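Local coordinates for protein putative S41 protease (Bacteroides fragilis NCTC 9343, PDB 3K50) that is probably a serine protease of the S41 (C-terminal processing peptidase) family, with a PDZ-like domain beside its peptidase domain, its substrates being unknown, at residues W18-W29 / H337-V348; Q257-S265 / V348-E356. All blocks are in the same frame, centred on the assembly; numbering follows the deposited sequence.

Contact 1: residues W18-W29 / H337-V348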
loop_
_atom_site.group_PDB
_atom_site.type_symbol
_atom_site.label_atom_id
_atom_site.label_comp_id
_atom_site.label_asym_id
_atom_site.label_seq_id
_atom_site.Cartn_x
_atom_site.Cartn_y
_atom_site.Cartn_z
ATOM N N TRP A 18 -3.081 -24.630 17.645
ATOM C CA TRP A 18 -3.278 -24.369 16.227
ATOM C C TRP A 18 -2.142 -23.632 15.492
ATOM O O TRP A 18 -1.718 -24.034 14.391
ATOM C CB TRP A 18 -4.561 -23.552 16.064
ATOM C CG TRP A 18 -4.952 -23.255 14.638
ATOM C CD1 TRP A 18 -5.605 -24.088 13.792
ATOM C CD2 TRP A 18 -4.743 -22.020 13.907
ATOM N NE1 TRP A 18 -5.797 -23.468 12.563
ATOM C CE2 TRP A 18 -5.290 -22.196 12.621
ATOM C CE3 TRP A 18 -4.125 -20.807 14.208
ATOM C CZ2 TRP A 18 -5.268 -21.204 11.664
ATOM C CZ3 TRP A 18 -4.122 -19.809 13.249
ATOM C CH2 TRP A 18 -4.677 -20.019 11.991
ATOM N N ILE A 19 -1.685 -22.527 16.078
ATOM C CA ILE A 19 -0.716 -21.656 15.423
ATOM C C ILE A 19 0.590 -22.434 15.181
ATOM O O ILE A 19 1.182 -22.326 14.139
ATOM C CB ILE A 19 -0.555 -20.289 16.178
ATOM C CG1 ILE A 19 0.317 -19.338 15.373
ATOM C CG2 ILE A 19 0.025 -20.514 17.564
ATOM C CD1 ILE A 19 0.274 -17.916 15.835
ATOM N N ASP A 20 0.967 -23.295 16.116
ATOM C CA ASP A 20 2.170 -24.108 15.950
ATOM C C ASP A 20 1.981 -25.127 14.829
ATOM O O ASP A 20 2.841 -25.306 13.988
ATOM C CB ASP A 20 2.481 -24.897 17.220
ATOM C CG ASP A 20 3.733 -25.759 17.074
ATOM O OD1 ASP A 20 4.837 -25.205 17.105
ATOM O OD2 ASP A 20 3.609 -26.991 16.947
ATOM N N SER A 21 0.772 -25.666 14.733
ATOM C CA SER A 21 0.447 -26.664 13.728
ATOM C C SER A 21 0.307 -26.067 12.341
ATOM O O SER A 21 0.977 -26.540 11.452
ATOM C CB SER A 21 -0.799 -27.454 14.129
ATOM O OG SER A 21 -1.880 -26.585 14.355
ATOM N N VAL A 22 -0.530 -25.042 12.150
ATOM C CA VAL A 22 -0.651 -24.399 10.867
ATOM C C VAL A 22 0.742 -23.956 10.368
ATOM O O VAL A 22 1.016 -24.077 9.187
ATOM C CB VAL A 22 -1.667 -23.241 10.901
ATOM C CG1 VAL A 22 -1.229 -22.180 11.893
ATOM C CG2 VAL A 22 -1.842 -22.650 9.490
HETATM N N MSE A 23 1.640 -23.509 11.259
HETATM C CA MSE A 23 2.968 -23.058 10.811
HETATM C C MSE A 23 3.862 -24.237 10.413
HETATM O O MSE A 23 4.524 -24.209 9.410
HETATM C CB MSE A 23 3.682 -22.211 11.904
HETATM C CG MSE A 23 3.153 -20.781 11.995
HETATM SE SE MSE A 23 4.146 -19.736 13.340
HETATM C CE MSE A 23 5.847 -19.488 12.381
ATOM N N ARG A 24 3.887 -25.281 11.220
ATOM C CA ARG A 24 4.764 -26.402 10.902
ATOM C C ARG A 24 4.324 -27.058 9.543
ATOM O O ARG A 24 5.146 -27.597 8.831
ATOM C CB ARG A 24 4.898 -27.360 12.111
ATOM C CG ARG A 24 5.753 -26.717 13.204
ATOM C CD ARG A 24 6.056 -27.576 14.434
ATOM N NE ARG A 24 6.774 -26.850 15.496
ATOM C CZ ARG A 24 8.077 -26.579 15.515
ATOM N NH1 ARG A 24 8.887 -26.964 14.544
ATOM N NH2 ARG A 24 8.583 -25.910 16.538
ATOM N N GLN A 25 3.050 -26.941 9.167
ATOM C CA GLN A 25 2.590 -27.523 7.930
ATOM C C GLN A 25 2.752 -26.572 6.752
ATOM O O GLN A 25 3.202 -26.991 5.688
ATOM C CB GLN A 25 1.109 -27.963 8.046
ATOM C CG GLN A 25 0.449 -28.408 6.676
ATOM C CD GLN A 25 1.183 -29.549 5.898
ATOM O OE1 GLN A 25 1.299 -29.489 4.665
ATOM N NE2 GLN A 25 1.687 -30.564 6.620
ATOM N N GLU A 26 2.413 -25.297 6.943
ATOM C CA GLU A 26 2.272 -24.358 5.832
ATOM C C GLU A 26 3.347 -23.302 5.625
ATOM O O GLU A 26 3.384 -22.687 4.576
ATOM C CB GLU A 26 0.981 -23.560 6.032
ATOM C CG GLU A 26 -0.278 -24.352 6.251
ATOM C CD GLU A 26 -0.773 -25.086 5.020
ATOM O OE1 GLU A 26 -0.254 -24.859 3.934
ATOM O OE2 GLU A 26 -1.707 -25.894 5.147
ATOM N N TYR A 27 4.180 -23.066 6.627
ATOM C CA TYR A 27 5.199 -22.044 6.578
ATOM C C TYR A 27 6.299 -22.335 5.570
ATOM O O TYR A 27 6.839 -23.446 5.551
ATOM C CB TYR A 27 5.853 -21.953 7.961
ATOM C CG TYR A 27 6.733 -20.759 8.280
ATOM C CD1 TYR A 27 6.447 -19.476 7.795
ATOM C CD2 TYR A 27 7.729 -20.874 9.217
ATOM C CE1 TYR A 27 7.245 -18.377 8.163
ATOM C CE2 TYR A 27 8.512 -19.746 9.650
ATOM C CZ TYR A 27 8.242 -18.509 9.116
ATOM O OH TYR A 27 8.953 -17.402 9.526
ATOM N N LEU A 28 6.661 -21.318 4.770
ATOM C CA LEU A 28 7.744 -21.433 3.813
ATOM C C LEU A 28 8.977 -21.949 4.508
ATOM O O LEU A 28 9.634 -22.879 4.010
ATOM C CB LEU A 28 8.105 -20.093 3.145
ATOM C CG LEU A 28 9.219 -20.096 2.093
ATOM C CD1 LEU A 28 8.913 -20.986 0.876
ATOM C CD2 LEU A 28 9.550 -18.685 1.657
ATOM N N TRP A 29 9.263 -21.368 5.669
ATOM C CA TRP A 29 10.495 -21.638 6.392
ATOM C C TRP A 29 10.294 -22.551 7.605
ATOM O O TRP A 29 10.896 -22.371 8.649
ATOM C CB TRP A 29 11.083 -20.281 6.839
ATOM C CG TRP A 29 11.551 -19.381 5.727
ATOM C CD1 TRP A 29 12.344 -19.758 4.686
ATOM C CD2 TRP A 29 11.343 -17.954 5.554
ATOM N NE1 TRP A 29 12.579 -18.711 3.869
ATOM C CE2 TRP A 29 11.995 -17.589 4.367
ATOM C CE3 TRP A 29 10.627 -16.986 6.235
ATOM C CZ2 TRP A 29 12.009 -16.287 3.884
ATOM C CZ3 TRP A 29 10.627 -15.687 5.760
ATOM C CH2 TRP A 29 11.308 -15.341 4.599
ATOM N N HIS A 337 -7.969 -18.534 12.523
ATOM C CA HIS A 337 -8.045 -19.469 13.651
ATOM C C HIS A 337 -9.479 -20.018 13.685
ATOM O O HIS A 337 -10.404 -19.263 13.446
ATOM C CB HIS A 337 -7.761 -18.812 14.990
ATOM C CG HIS A 337 -7.581 -19.782 16.122
ATOM N ND1 HIS A 337 -8.642 -20.323 16.821
ATOM C CD2 HIS A 337 -6.462 -20.286 16.704
ATOM C CE1 HIS A 337 -8.188 -21.145 17.753
ATOM N NE2 HIS A 337 -6.865 -21.115 17.727
ATOM N N PRO A 338 -9.657 -21.312 13.974
ATOM C CA PRO A 338 -11.038 -21.864 13.998
ATOM C C PRO A 338 -12.007 -21.197 14.965
ATOM O O PRO A 338 -13.169 -21.017 14.636
ATOM C CB PRO A 338 -10.835 -23.311 14.425
ATOM C CG PRO A 338 -9.419 -23.619 14.087
ATOM C CD PRO A 338 -8.644 -22.349 14.228
ATOM N N THR A 339 -11.532 -20.806 16.141
ATOM C CA THR A 339 -12.403 -20.226 17.146
ATOM C C THR A 339 -11.998 -18.875 17.770
ATOM O O THR A 339 -12.883 -18.114 18.166
ATOM C CB THR A 339 -12.588 -21.232 18.299
ATOM O OG1 THR A 339 -11.334 -21.527 18.922
ATOM C CG2 THR A 339 -13.191 -22.547 17.805
ATOM N N ASP A 340 -10.709 -18.535 17.796
ATOM C CA ASP A 340 -10.239 -17.349 18.523
ATOM C C ASP A 340 -10.228 -16.056 17.753
ATOM O O ASP A 340 -9.573 -15.108 18.154
ATOM C CB ASP A 340 -8.844 -17.612 19.086
ATOM C CG ASP A 340 -8.843 -18.651 20.168
ATOM O OD1 ASP A 340 -9.923 -18.915 20.757
ATOM O OD2 ASP A 340 -7.748 -19.180 20.460
ATOM N N ARG A 341 -10.891 -16.019 16.613
ATOM C CA ARG A 341 -11.049 -14.784 15.877
ATOM C C ARG A 341 -9.759 -13.959 15.610
ATOM O O ARG A 341 -9.710 -12.777 15.866
ATOM C CB ARG A 341 -12.108 -13.903 16.561
ATOM C CG ARG A 341 -13.479 -14.615 16.698
ATOM C CD ARG A 341 -14.646 -13.684 17.122
ATOM N NE ARG A 341 -14.756 -12.442 16.328
ATOM C CZ ARG A 341 -15.291 -12.324 15.101
ATOM N NH1 ARG A 341 -15.774 -13.380 14.446
ATOM N NH2 ARG A 341 -15.322 -11.126 14.508
ATOM N N PHE A 342 -8.709 -14.589 15.115
ATOM C CA PHE A 342 -7.608 -13.807 14.588
ATOM C C PHE A 342 -7.197 -14.464 13.284
ATOM O O PHE A 342 -7.592 -15.587 12.980
ATOM C CB PHE A 342 -6.429 -13.696 15.551
ATOM C CG PHE A 342 -5.694 -14.992 15.814
ATOM C CD1 PHE A 342 -4.624 -15.380 15.024
ATOM C CD2 PHE A 342 -6.021 -15.762 16.911
ATOM C CE1 PHE A 342 -3.900 -16.533 15.321
ATOM C CE2 PHE A 342 -5.328 -16.918 17.217
ATOM C CZ PHE A 342 -4.263 -17.312 16.426
ATOM N N ILE A 343 -6.435 -13.719 12.516
ATOM C CA ILE A 343 -5.912 -14.154 11.226
ATOM C C ILE A 343 -4.393 -14.149 11.327
ATOM O O ILE A 343 -3.808 -13.140 11.783
ATOM C CB ILE A 343 -6.270 -13.189 10.096
ATOM C CG1 ILE A 343 -7.792 -13.014 9.944
ATOM C CG2 ILE A 343 -5.625 -13.669 8.755
ATOM C CD1 ILE A 343 -8.165 -11.821 9.105
ATOM N N LEU A 344 -3.802 -15.281 10.930
ATOM C CA LEU A 344 -2.348 -15.480 10.796
ATOM C C LEU A 344 -2.012 -15.272 9.332
ATOM O O LEU A 344 -2.434 -16.071 8.497
ATOM C CB LEU A 344 -1.936 -16.887 11.178
ATOM C CG LEU A 344 -0.475 -17.331 10.890
ATOM C CD1 LEU A 344 0.502 -16.313 11.520
ATOM C CD2 LEU A 344 -0.184 -18.738 11.420
ATOM N N ASN A 345 -1.364 -14.143 9.021
ATOM C CA ASN A 345 -0.877 -13.839 7.684
ATOM C C ASN A 345 0.534 -14.418 7.664
ATOM O O ASN A 345 1.455 -13.841 8.241
ATOM C CB ASN A 345 -0.907 -12.352 7.408
ATOM C CG ASN A 345 -2.337 -11.831 7.179
ATOM O OD1 ASN A 345 -2.896 -11.086 7.995
ATOM N ND2 ASN A 345 -2.942 -12.282 6.106
ATOM N N LEU A 346 0.654 -15.623 7.103
ATOM C CA LEU A 346 1.903 -16.391 7.135
ATOM C C LEU A 346 2.692 -16.443 5.828
ATOM O O LEU A 346 2.099 -16.613 4.775
ATOM C CB LEU A 346 1.542 -17.799 7.549
ATOM C CG LEU A 346 2.660 -18.836 7.764
ATOM C CD1 LEU A 346 3.432 -18.495 9.009
ATOM C CD2 LEU A 346 1.976 -20.252 7.894
ATOM N N VAL A 347 4.015 -16.283 5.884
ATOM C CA VAL A 347 4.845 -16.464 4.689
ATOM C C VAL A 347 4.672 -17.912 4.223
ATOM O O VAL A 347 4.972 -18.853 4.966
ATOM C CB VAL A 347 6.349 -16.179 4.948
ATOM C CG1 VAL A 347 7.199 -16.515 3.724
ATOM C CG2 VAL A 347 6.561 -14.756 5.334
ATOM N N VAL A 348 4.219 -18.081 2.988
ATOM C CA VAL A 348 3.997 -19.397 2.380
ATOM C C VAL A 348 4.894 -19.678 1.143
ATOM O O VAL A 348 5.317 -20.833 0.924
ATOM C CB VAL A 348 2.487 -19.604 2.009
ATOM C CG1 VAL A 348 1.657 -19.672 3.305
ATOM C CG2 VAL A 348 2.003 -18.541 1.005
HETATM O O HOH W 1 -5.233 -23.144 19.616
HETATM O O HOH W 2 5.300 -23.307 1.978
#
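Trp18 opens helix 18-26 and lays its indole against the turn that leads into strand 342-348. With CG anti to the backbone N (chi1 -177°), the side chain slides past the His337 ring in the opposite direction. Its CB passes His337 NE2 at 3.7 Å and CE3 meets His337 CD2 at 3.5 Å, the two ring planes being oblique. On the pyrrole side, CD1 and NE1 lie under Pro338 CD, which stands 3.5 Å from the centroid of the five-membered ring. The benzo part has His337 CA over the same face, a second CH-pi contact, while CZ3 at the far rim reaches Phe342 CE1 at 3.9 Å, completing an aromatic cluster. Ile19 CG1 touches Leu344 CD2 at 4.0 Å. Farther along, Leu346 splits its branches: CD1 goes to Met23 CG and to Tyr27 CD1, CD2 to Glu26 CB. The helix ends at Glu26; Tyr27, whose OH is held by Asp57, has left helical geometry, and Leu28 N gives the one direct hydrogen bond between the segments, to Val347 O (3.0 Å, N-H...O 173°). Past it, Trp29 lays a ring face on Val347 CG1. Contact 1 therefore packs the N-terminal helix on the antiparallel sheet mainly through CH-pi, aromatic and aliphatic contacts, with a bridging water at each end and one nearly straight backbone bond just beyond the helix's C-terminal end.

Contact 2: residues Q257-S265 / V348-E356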
loop_
_atom_site.group_PDB
_atom_site.type_symbol
_atom_site.label_atom_id
_atom_site.label_comp_id
_atom_site.label_asym_id
_atom_site.label_seq_id
_atom_site.Cartn_x
_atom_site.Cartn_y
_atom_site.Cartn_z
ATOM N N GLN A 257 4.164 -14.839 -21.725
ATOM C CA GLN A 257 5.482 -15.069 -21.148
ATOM C C GLN A 257 5.380 -15.195 -19.634
ATOM O O GLN A 257 4.437 -14.700 -19.025
ATOM C CB GLN A 257 6.444 -13.946 -21.604
ATOM C CG GLN A 257 6.609 -14.014 -23.172
ATOM C CD GLN A 257 7.682 -13.135 -23.761
ATOM O OE1 GLN A 257 7.502 -12.538 -24.839
ATOM N NE2 GLN A 257 8.775 -13.048 -23.093
ATOM N N LEU A 258 6.374 -15.839 -19.026
ATOM C CA LEU A 258 6.404 -16.023 -17.580
ATOM C C LEU A 258 6.535 -14.688 -16.807
ATOM O O LEU A 258 7.350 -13.855 -17.140
ATOM C CB LEU A 258 7.572 -16.973 -17.176
ATOM C CG LEU A 258 7.360 -18.479 -17.498
ATOM C CD1 LEU A 258 8.720 -19.212 -17.352
ATOM C CD2 LEU A 258 6.220 -19.165 -16.647
ATOM N N LEU A 259 5.711 -14.510 -15.781
ATOM C CA LEU A 259 5.715 -13.306 -14.999
ATOM C C LEU A 259 6.257 -13.563 -13.592
ATOM O O LEU A 259 7.033 -12.793 -13.066
ATOM C CB LEU A 259 4.306 -12.738 -14.882
ATOM C CG LEU A 259 4.203 -11.493 -13.984
ATOM C CD1 LEU A 259 4.852 -10.294 -14.651
ATOM C CD2 LEU A 259 2.720 -11.272 -13.610
ATOM N N ALA A 260 5.742 -14.594 -12.945
ATOM C CA ALA A 260 6.130 -14.936 -11.574
ATOM C C ALA A 260 6.091 -16.419 -11.318
ATOM O O ALA A 260 5.231 -17.152 -11.865
ATOM C CB ALA A 260 5.259 -14.198 -10.548
ATOM N N LEU A 261 7.024 -16.854 -10.470
ATOM C CA LEU A 261 7.219 -18.259 -10.137
ATOM C C LEU A 261 7.012 -18.335 -8.654
ATOM O O LEU A 261 7.852 -17.890 -7.889
ATOM C CB LEU A 261 8.623 -18.711 -10.538
ATOM C CG LEU A 261 9.160 -18.533 -11.976
ATOM C CD1 LEU A 261 10.546 -19.114 -12.029
ATOM C CD2 LEU A 261 8.241 -19.176 -13.042
ATOM N N LEU A 262 5.850 -18.847 -8.248
ATOM C CA LEU A 262 5.530 -19.049 -6.844
ATOM C C LEU A 262 6.066 -20.414 -6.416
ATOM O O LEU A 262 5.602 -21.443 -6.921
ATOM C CB LEU A 262 4.015 -18.986 -6.608
ATOM C CG LEU A 262 3.324 -17.577 -6.668
ATOM C CD1 LEU A 262 3.627 -16.789 -7.872
ATOM C CD2 LEU A 262 1.844 -17.695 -6.536
ATOM N N ARG A 263 7.022 -20.403 -5.488
ATOM C CA ARG A 263 7.650 -21.601 -4.965
ATOM C C ARG A 263 7.516 -21.738 -3.433
ATOM O O ARG A 263 8.037 -20.930 -2.650
ATOM C CB ARG A 263 9.081 -21.615 -5.435
ATOM C CG ARG A 263 9.214 -21.582 -6.960
ATOM C CD ARG A 263 8.664 -22.853 -7.549
ATOM N NE ARG A 263 8.889 -23.021 -8.992
ATOM C CZ ARG A 263 8.015 -22.697 -9.942
ATOM N NH1 ARG A 263 6.842 -22.159 -9.643
ATOM N NH2 ARG A 263 8.330 -22.935 -11.186
ATOM N N TYR A 264 6.753 -22.756 -3.049
ATOM C CA TYR A 264 6.443 -23.085 -1.658
ATOM C C TYR A 264 7.534 -23.998 -1.059
ATOM O O TYR A 264 8.519 -24.301 -1.729
ATOM C CB TYR A 264 5.063 -23.742 -1.611
ATOM C CG TYR A 264 3.943 -22.769 -1.925
ATOM C CD1 TYR A 264 3.685 -22.366 -3.230
ATOM C CD2 TYR A 264 3.103 -22.312 -0.933
ATOM C CE1 TYR A 264 2.661 -21.489 -3.543
ATOM C CE2 TYR A 264 2.060 -21.409 -1.248
ATOM C CZ TYR A 264 1.862 -21.012 -2.550
ATOM O OH TYR A 264 0.844 -20.134 -2.861
ATOM N N SER A 265 7.343 -24.471 0.172
ATOM C CA SER A 265 8.337 -25.326 0.856
ATOM C C SER A 265 8.254 -26.730 0.274
ATOM O O SER A 265 7.349 -27.011 -0.493
ATOM C CB SER A 265 8.033 -25.430 2.342
ATOM O OG SER A 265 6.895 -26.318 2.559
ATOM N N VAL A 348 4.219 -18.081 2.988
ATOM C CA VAL A 348 3.997 -19.397 2.380
ATOM C C VAL A 348 4.894 -19.678 1.143
ATOM O O VAL A 348 5.317 -20.833 0.924
ATOM C CB VAL A 348 2.487 -19.604 2.009
ATOM C CG1 VAL A 348 1.657 -19.672 3.305
ATOM C CG2 VAL A 348 2.003 -18.541 1.005
ATOM N N CYS A 349 5.248 -18.658 0.374
ATOM C CA CYS A 349 6.087 -18.890 -0.809
ATOM C C CYS A 349 6.995 -17.778 -1.219
ATOM O O CYS A 349 6.785 -16.623 -0.913
ATOM C CB CYS A 349 5.247 -19.225 -2.040
ATOM S SG CYS A 349 4.079 -17.971 -2.652
ATOM N N ASN A 350 8.059 -18.195 -1.902
ATOM C CA ASN A 350 8.922 -17.313 -2.663
ATOM C C ASN A 350 8.175 -16.879 -3.918
ATOM O O ASN A 350 7.256 -17.598 -4.413
ATOM C CB ASN A 350 10.209 -18.035 -3.072
ATOM C CG ASN A 350 11.175 -18.126 -1.971
ATOM O OD1 ASN A 350 11.721 -17.115 -1.528
ATOM N ND2 ASN A 350 11.410 -19.291 -1.519
ATOM N N VAL A 351 8.471 -15.677 -4.392
ATOM C CA VAL A 351 7.852 -15.135 -5.610
ATOM C C VAL A 351 8.971 -14.619 -6.551
ATOM O O VAL A 351 9.410 -13.473 -6.458
ATOM C CB VAL A 351 6.853 -14.009 -5.290
ATOM C CG1 VAL A 351 6.126 -13.566 -6.576
ATOM C CG2 VAL A 351 5.900 -14.466 -4.276
ATOM N N TYR A 352 9.518 -15.508 -7.387
ATOM C CA TYR A 352 10.600 -15.119 -8.289
ATOM C C TYR A 352 10.058 -14.515 -9.553
ATOM O O TYR A 352 8.987 -14.893 -10.000
ATOM C CB TYR A 352 11.445 -16.313 -8.668
ATOM C CG TYR A 352 11.984 -17.107 -7.417
ATOM C CD1 TYR A 352 12.804 -16.492 -6.467
ATOM C CD2 TYR A 352 11.678 -18.414 -7.232
ATOM C CE1 TYR A 352 13.301 -17.166 -5.357
ATOM C CE2 TYR A 352 12.208 -19.133 -6.102
ATOM C CZ TYR A 352 13.021 -18.492 -5.202
ATOM O OH TYR A 352 13.523 -19.126 -4.085
ATOM N N ASN A 353 10.845 -13.635 -10.159
ATOM C CA ASN A 353 10.524 -13.111 -11.467
ATOM C C ASN A 353 10.959 -14.171 -12.513
ATOM O O ASN A 353 11.447 -15.248 -12.163
ATOM C CB ASN A 353 11.170 -11.727 -11.726
ATOM C CG ASN A 353 12.675 -11.712 -11.678
ATOM O OD1 ASN A 353 13.380 -12.729 -11.842
ATOM N ND2 ASN A 353 13.200 -10.493 -11.500
ATOM N N ALA A 354 10.853 -13.825 -13.787
ATOM C CA ALA A 354 11.183 -14.749 -14.894
ATOM C C ALA A 354 12.674 -15.084 -14.922
ATOM O O ALA A 354 13.056 -16.083 -15.499
ATOM C CB ALA A 354 10.741 -14.134 -16.221
ATOM N N GLU A 355 13.511 -14.256 -14.299
ATOM C CA GLU A 355 14.938 -14.518 -14.201
ATOM C C GLU A 355 15.310 -15.280 -12.919
ATOM O O GLU A 355 16.502 -15.344 -12.551
ATOM C CB GLU A 355 15.755 -13.223 -14.266
ATOM C CG GLU A 355 15.729 -12.496 -15.615
ATOM C CD GLU A 355 16.514 -11.158 -15.576
ATOM O OE1 GLU A 355 17.118 -10.818 -14.509
ATOM O OE2 GLU A 355 16.504 -10.422 -16.601
ATOM N N GLU A 356 14.305 -15.878 -12.284
ATOM C CA GLU A 356 14.467 -16.649 -11.069
ATOM C C GLU A 356 15.017 -15.859 -9.879
ATOM O O GLU A 356 15.657 -16.440 -9.027
ATOM C CB GLU A 356 15.358 -17.878 -11.315
ATOM C CG GLU A 356 14.949 -18.667 -12.577
ATOM C CD GLU A 356 15.862 -19.850 -12.885
ATOM O OE1 GLU A 356 16.105 -20.717 -12.010
ATOM O OE2 GLU A 356 16.269 -19.889 -14.042
HETATM O O HOH W 3 9.140 -11.548 -14.412
HETATM O O HOH W 4 10.899 -21.790 -2.277
HETATM O O HOH W 2 5.300 -23.307 1.978
#
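Tyr264 and Cys349 meet where strands 258-263 and 348-352 run antiparallel. Cys349 holds SG between its backbone N and carbonyl carbon (chi1 62°), which places the sulfur over the same ring face as CB. That CB sits over the ring centre, 3.6 Å from the centroid and 6° off the normal, a CH-pi contact; SG, 4.1 Å from the same centroid, adds a sulfur-aromatic contact shifted toward CZ and CE1. Val348 runs alongside the tyrosine, pointing the same way, and its CG2 touches Tyr264 CE2 at 3.6 Å. Beyond the ring, Tyr264 OH bonds to Lys333 of strand 330-336, which also pairs with strand 342-352.

Two hydrogen-bonded pairs, Leu261 with Tyr352 and Arg263 with Asn350, supply four backbone bonds, and Leu262 faces Val351 in the non-hydrogen-bonded pair between them. On the face with Leu261, Arg263 crosses Tyr352 at about a right angle, its CG meeting the ring edge at CE2, 4.0 Å away. A bend at chi2 (-66°) then folds the guanidinium back over Leu261 CB, where NH1 bonds to Leu262 O and NH2 forms a salt bridge with Asp274 on strand 273-276. Leu262 turns to the other face, resting CB and CG on Cys349 SG, and Ala260 CB reaches Val351 CG1.

Water adds bridges: one molecule beside the strand ends donates to Leu259 O and accepts from Ala354 N, another at the Arg263-Asn350 pair donates to Arg263 O at 3.0 Å and accepts from Asn350 ND2. Classic bulges lie at Leu259-Ala260, opposite Leu275, and at Val348-Cys349, opposite Ala331. The chemistry thus divides: a folded arginine across a tyrosine on one face, aliphatic Leu262 and Val351 on the other, four short, somewhat bent backbone bonds between, and a separate sulfur-aromatic contact at the end of the pairing.

From the N terminus, the chain first lays down helix 18-26, then runs through the PDZ-like region and much of the peptidase domain before strand 342-352 comes back to meet it. Contact 1 closes that loop of 307 residues. Strand 258-263 lies within it, and contact 2 closes a shorter loop of 82 residues, ending on the same long strand. The two loops cross, their segments alternating and meeting at Val348. Leu28 bridges them directly: its CD1 lies 3.6 Å from Arg263 O, and one water belongs to both contacts. Together they tie the N-terminal helix and strand 258-263 to successive parts of one strand in the antiparallel sheet.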